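Local coordinates for protein superoxide dismutase [Fe] (Aquifex pyrophilus, PDB 1COJ) that destroys superoxide radicals at an iron centre, converting them to hydrogen peroxide and oxygen, and assembles as a homotetramer, at residues Glu98-Lys103 with Gly138-Asn143; Leu131-Phe136 with Gly155-Ile160. One frame throughout, in Å; residues are numbered along the deposited sequence.

Interaction 1 of 2, residues Glu98-Lys103 with Gly138-Asn143; sequences EALKKK and GRLVVN
Where K103 and L140 meet, with their CA atoms 7.5 Å apart, the axes of helix 98-103 and strand 139-143 approach to 10.3 Å and run 73° from parallel. K103 sends its side chain from the helix toward the strand. Its CG stands anti to the backbone N (chi1 -168°), and bends at chi2 and chi4 bring the amine round to G138. K103 NZ donates to the backbone O of G138 over 2.8 Å, in the carbonyl plane, with a C=O...N angle of 157°. G138 has a positive phi, a conformation that favours glycine. The same amine forms a salt bridge with D107, further along the helix, and D107 OD1 also takes the backbone N-H of L140. Lysine and aspartate thus tie the helix to the backbone O of G138 and the backbone N of L140. Nearer the helix, the aliphatic part of K103 packs across L140, K103 CG lying 3.8 Å from L140 CD1. L100, one turn earlier, adds a loose apolar touch, its CD1 4.5 Å from L140 CD1. M201 of helix 190-207 meets K103, and L140 reaches L133 on strand 128-134. The contact joins helix 98-107 to strand 139-145, an outer strand of the sheet within this chain, with F197 of helix 190-207 packed against both K103 and L100.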
loop_
_atom_site.group_PDB
_atom_site.type_symbol
_atom_site.label_atom_id
_atom_site.label_comp_id
_atom_site.label_asym_id
_atom_site.label_seq_id
_atom_site.Cartn_x
_atom_site.Cartn_y
_atom_site.Cartn_z
ATOM N N GLU A 98 28.024 -13.397 23.122
ATOM C CA GLU A 98 29.131 -12.492 22.841
ATOM C C GLU A 98 29.208 -12.229 21.347
ATOM O O GLU A 98 29.428 -11.094 20.926
ATOM C CB GLU A 98 30.456 -13.059 23.355
ATOM C CG GLU A 98 30.533 -13.159 24.879
ATOM C CD GLU A 98 30.370 -11.811 25.585
ATOM O OE1 GLU A 98 29.466 -11.687 26.444
ATOM O OE2 GLU A 98 31.155 -10.881 25.294
ATOM N N ALA A 99 28.986 -13.269 20.554
ATOM C CA ALA A 99 29.015 -13.145 19.103
ATOM C C ALA A 99 27.947 -12.155 18.641
ATOM O O ALA A 99 28.211 -11.300 17.791
ATOM C CB ALA A 99 28.796 -14.501 18.452
ATOM N N LEU A 100 26.750 -12.258 19.216
ATOM C CA LEU A 100 25.658 -11.359 18.860
ATOM C C LEU A 100 25.992 -9.923 19.258
ATOM O O LEU A 100 25.821 -8.997 18.461
ATOM C CB LEU A 100 24.349 -11.805 19.520
ATOM C CG LEU A 100 23.137 -10.895 19.289
ATOM C CD1 LEU A 100 22.861 -10.739 17.797
ATOM C CD2 LEU A 100 21.919 -11.456 20.006
ATOM N N LYS A 101 26.507 -9.746 20.470
ATOM C CA LYS A 101 26.865 -8.420 20.954
ATOM C C LYS A 101 27.918 -7.755 20.078
ATOM O O LYS A 101 27.835 -6.560 19.798
ATOM C CB LYS A 101 27.372 -8.486 22.391
ATOM C CG LYS A 101 26.319 -8.843 23.416
ATOM C CD LYS A 101 26.962 -8.994 24.786
ATOM C CE LYS A 101 25.958 -9.437 25.826
ATOM N NZ LYS A 101 26.626 -9.776 27.113
ATOM N N LYS A 102 28.891 -8.535 19.621
ATOM C CA LYS A 102 29.958 -7.999 18.788
ATOM C C LYS A 102 29.454 -7.531 17.427
ATOM O O LYS A 102 29.858 -6.472 16.938
ATOM C CB LYS A 102 31.074 -9.034 18.618
ATOM C CG LYS A 102 32.356 -8.484 17.997
ATOM C CD LYS A 102 32.931 -7.316 18.805
ATOM C CE LYS A 102 33.305 -7.732 20.229
ATOM N NZ LYS A 102 33.818 -6.587 21.044
ATOM N N LYS A 103 28.573 -8.321 16.820
ATOM C CA LYS A 103 28.008 -7.984 15.516
ATOM C C LYS A 103 27.167 -6.711 15.629
ATOM O O LYS A 103 27.251 -5.819 14.782
ATOM C CB LYS A 103 27.144 -9.136 15.005
ATOM C CG LYS A 103 26.734 -9.017 13.542
ATOM C CD LYS A 103 27.585 -9.923 12.668
ATOM C CE LYS A 103 27.197 -9.839 11.196
ATOM N NZ LYS A 103 27.671 -8.591 10.549
ATOM N N GLY A 138 25.215 -8.871 4.672
ATOM C CA GLY A 138 25.776 -9.554 5.824
ATOM C C GLY A 138 25.743 -8.685 7.067
ATOM O O GLY A 138 26.444 -8.958 8.037
ATOM N N ARG A 139 24.900 -7.657 7.052
ATOM C CA ARG A 139 24.783 -6.740 8.179
ATOM C C ARG A 139 23.434 -6.838 8.878
ATOM O O ARG A 139 22.422 -7.183 8.259
ATOM C CB ARG A 139 24.983 -5.300 7.704
ATOM C CG ARG A 139 26.348 -5.017 7.104
ATOM C CD ARG A 139 26.328 -3.734 6.283
ATOM N NE ARG A 139 25.957 -2.556 7.064
ATOM C CZ ARG A 139 26.689 -2.047 8.053
ATOM N NH1 ARG A 139 27.841 -2.613 8.399
ATOM N NH2 ARG A 139 26.283 -0.949 8.678
ATOM N N LEU A 140 23.430 -6.568 10.179
ATOM C CA LEU A 140 22.193 -6.576 10.945
ATOM C C LEU A 140 21.510 -5.267 10.585
ATOM O O LEU A 140 22.169 -4.224 10.475
ATOM C CB LEU A 140 22.468 -6.615 12.453
ATOM C CG LEU A 140 23.055 -7.910 13.018
ATOM C CD1 LEU A 140 23.318 -7.753 14.502
ATOM C CD2 LEU A 140 22.113 -9.076 12.768
ATOM N N VAL A 141 20.205 -5.327 10.352
ATOM C CA VAL A 141 19.426 -4.148 9.997
ATOM C C VAL A 141 18.073 -4.157 10.699
ATOM O O VAL A 141 17.564 -5.212 11.087
ATOM C CB VAL A 141 19.174 -4.048 8.463
ATOM C CG1 VAL A 141 20.491 -3.999 7.698
ATOM C CG2 VAL A 141 18.328 -5.211 7.982
ATOM N N VAL A 142 17.520 -2.971 10.907
ATOM C CA VAL A 142 16.218 -2.844 11.531
ATOM C C VAL A 142 15.259 -2.601 10.373
ATOM O O VAL A 142 15.444 -1.672 9.590
ATOM C CB VAL A 142 16.176 -1.668 12.518
ATOM C CG1 VAL A 142 14.769 -1.494 13.049
ATOM C CG2 VAL A 142 17.141 -1.915 13.662
ATOM N N ASN A 143 14.267 -3.471 10.241
ATOM C CA ASN A 143 13.279 -3.397 9.171
ATOM C C ASN A 143 11.887 -3.161 9.770
ATOM O O ASN A 143 11.388 -3.979 10.543
ATOM C CB ASN A 143 13.313 -4.718 8.385
ATOM C CG ASN A 143 12.332 -4.767 7.209
ATOM O OD1 ASN A 143 12.018 -5.854 6.721
ATOM N ND2 ASN A 143 11.886 -3.610 6.720
#

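Interaction 2 of 2, residues Leu131-Phe136 with Gly155-Ile160; sequences LGLDIF and GLIPLI
The carbonyl O of L131 is gripped by two backbone N-H groups, L159 N at 2.8 Å and I160 N at 3.0 Å, both in the carbonyl plane. L159 and I160 thus face one residue, a classic beta bulge, and the register shifts by one at the corner in strand 157-163. L131 N returns a bond to I160 O. Beyond the bulge, L133 and I157 form a hydrogen-bonded antiparallel pair: L133 N gives to I157 O over 2.8 Å and I157 N to L133 O, each donor tilted 24° from the carbonyl plane. Between the two hydrogen-bonded pairs, G132 and P158 form a non-hydrogen-bonded pair, their CA atoms 4.2 Å apart; G132, lacking a side chain, lets I157 O come close to its CA. L156 CD1 lies against the L133 carbonyl, 3.6 Å from L133 O. L131 and I160 pack on the same side of the sheet as L133 and I157, CD2 of L131 touching CD1 of I160 at 4.0 Å. The side chain of I160 is about 10 Å from that of the iron ligand D163. I135 holds CG1 between its backbone N and carbonyl carbon (chi1 62°), lodging it over one face of the F136 ring, while I135 CG2 lies against G155 O and meets I157 CD1 at 3.7 Å, the two side chains crossing at about a right angle. An alanine at I135 is likely to open a gap beside G155, I157 CD1 and that ring face. Backbone bonds therefore fix the register and the bulge, while aliphatic side chains pack alongside.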
loop_
_atom_site.group_PDB
_atom_site.type_symbol
_atom_site.label_atom_id
_atom_site.label_comp_id
_atom_site.label_asym_id
_atom_site.label_seq_id
_atom_site.Cartn_x
_atom_site.Cartn_y
_atom_site.Cartn_z
ATOM N N LEU A 131 14.520 -6.905 13.773
ATOM C CA LEU A 131 15.978 -6.822 13.773
ATOM C C LEU A 131 16.364 -8.127 13.100
ATOM O O LEU A 131 15.990 -9.203 13.579
ATOM C CB LEU A 131 16.575 -6.801 15.188
ATOM C CG LEU A 131 18.113 -6.925 15.199
ATOM C CD1 LEU A 131 18.760 -5.681 14.594
ATOM C CD2 LEU A 131 18.632 -7.144 16.607
ATOM N N GLY A 132 17.071 -8.050 11.982
ATOM C CA GLY A 132 17.458 -9.269 11.302
ATOM C C GLY A 132 18.748 -9.136 10.527
ATOM O O GLY A 132 19.368 -8.072 10.509
ATOM N N LEU A 133 19.176 -10.236 9.920
ATOM C CA LEU A 133 20.391 -10.246 9.123
ATOM C C LEU A 133 20.040 -10.135 7.641
ATOM O O LEU A 133 19.286 -10.951 7.100
ATOM C CB LEU A 133 21.193 -11.531 9.360
ATOM C CG LEU A 133 22.530 -11.638 8.612
ATOM C CD1 LEU A 133 23.566 -10.723 9.254
ATOM C CD2 LEU A 133 23.018 -13.071 8.632
ATOM N N ASP A 134 20.565 -9.099 7.004
ATOM C CA ASP A 134 20.348 -8.864 5.584
ATOM C C ASP A 134 21.360 -9.753 4.852
ATOM O O ASP A 134 22.564 -9.487 4.885
ATOM C CB ASP A 134 20.589 -7.378 5.289
ATOM C CG ASP A 134 20.706 -7.072 3.799
ATOM O OD1 ASP A 134 21.400 -6.094 3.464
ATOM O OD2 ASP A 134 20.114 -7.789 2.967
ATOM N N ILE A 135 20.878 -10.792 4.173
ATOM C CA ILE A 135 21.776 -11.713 3.477
ATOM C C ILE A 135 22.561 -11.101 2.326
ATOM O O ILE A 135 23.567 -11.662 1.897
ATOM C CB ILE A 135 21.048 -12.972 2.958
ATOM C CG1 ILE A 135 19.976 -12.590 1.934
ATOM C CG2 ILE A 135 20.456 -13.741 4.118
ATOM C CD1 ILE A 135 19.429 -13.765 1.148
ATOM N N PHE A 136 22.117 -9.950 1.831
ATOM C CA PHE A 136 22.800 -9.303 0.719
ATOM C C PHE A 136 24.015 -8.482 1.134
ATOM O O PHE A 136 24.942 -8.317 0.339
ATOM C CB PHE A 136 21.819 -8.464 -0.102
ATOM C CG PHE A 136 20.660 -9.259 -0.649
ATOM C CD1 PHE A 136 20.862 -10.245 -1.615
ATOM C CD2 PHE A 136 19.370 -9.042 -0.174
ATOM C CE1 PHE A 136 19.796 -11.002 -2.096
ATOM C CE2 PHE A 136 18.301 -9.795 -0.649
ATOM C CZ PHE A 136 18.515 -10.777 -1.611
ATOM N N GLY A 155 14.780 -11.645 1.615
ATOM C CA GLY A 155 15.977 -12.286 2.137
ATOM C C GLY A 155 16.339 -12.120 3.602
ATOM O O GLY A 155 17.161 -12.876 4.118
ATOM N N LEU A 156 15.719 -11.165 4.283
ATOM C CA LEU A 156 16.017 -10.905 5.689
ATOM C C LEU A 156 15.747 -12.096 6.614
ATOM O O LEU A 156 14.674 -12.695 6.566
ATOM C CB LEU A 156 15.220 -9.681 6.172
ATOM C CG LEU A 156 15.561 -9.114 7.555
ATOM C CD1 LEU A 156 16.827 -8.297 7.464
ATOM C CD2 LEU A 156 14.434 -8.243 8.064
ATOM N N ILE A 157 16.736 -12.450 7.434
ATOM C CA ILE A 157 16.587 -13.538 8.401
ATOM C C ILE A 157 16.273 -12.838 9.726
ATOM O O ILE A 157 17.131 -12.174 10.305
ATOM C CB ILE A 157 17.880 -14.369 8.535
ATOM C CG1 ILE A 157 18.283 -14.930 7.169
ATOM C CG2 ILE A 157 17.666 -15.520 9.512
ATOM C CD1 ILE A 157 19.623 -15.627 7.168
ATOM N N PRO A 158 15.025 -12.961 10.212
ATOM C CA PRO A 158 14.555 -12.340 11.460
ATOM C C PRO A 158 15.160 -12.895 12.739
ATOM O O PRO A 158 15.189 -14.108 12.941
ATOM C CB PRO A 158 13.047 -12.615 11.439
ATOM C CG PRO A 158 12.750 -13.009 10.020
ATOM C CD PRO A 158 13.961 -13.780 9.618
ATOM N N LEU A 159 15.593 -12.000 13.621
ATOM C CA LEU A 159 16.167 -12.403 14.897
ATOM C C LEU A 159 15.206 -11.964 15.990
ATOM O O LEU A 159 14.811 -12.767 16.831
ATOM C CB LEU A 159 17.541 -11.765 15.116
ATOM C CG LEU A 159 18.622 -12.039 14.064
ATOM C CD1 LEU A 159 19.925 -11.393 14.493
ATOM C CD2 LEU A 159 18.813 -13.537 13.852
ATOM N N ILE A 160 14.842 -10.684 15.982
ATOM C CA ILE A 160 13.904 -10.141 16.966
ATOM C C ILE A 160 12.723 -9.544 16.204
ATOM O O ILE A 160 12.914 -8.735 15.288
ATOM C CB ILE A 160 14.550 -9.044 17.853
ATOM C CG1 ILE A 160 15.682 -9.639 18.696
ATOM C CG2 ILE A 160 13.489 -8.386 18.743
ATOM C CD1 ILE A 160 16.398 -8.621 19.583
#

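In the fold
Both contacts reach one three-stranded antiparallel sheet of the C-terminal domain, their centres 9 Å apart. Interaction 2, almost wholly buried and nearer the centre of the subunit, joins the central strand 128-134 to 157-163; interaction 1 lies farther out, includes the partly exposed K103 and R139, and attaches a helix to the other outer strand, 139-145. Their chemistry differs accordingly: paired backbone groups and aliphatic side chains in interaction 2, a lysine amine with a flanking apolar patch in interaction 1. The two connect directly, V141 N lying 2.9 Å from G132 O and R139 O 2.9 Å from D134 N, both probable hydrogen bonds, while V141 packs on L156. Each also touches the second subunit.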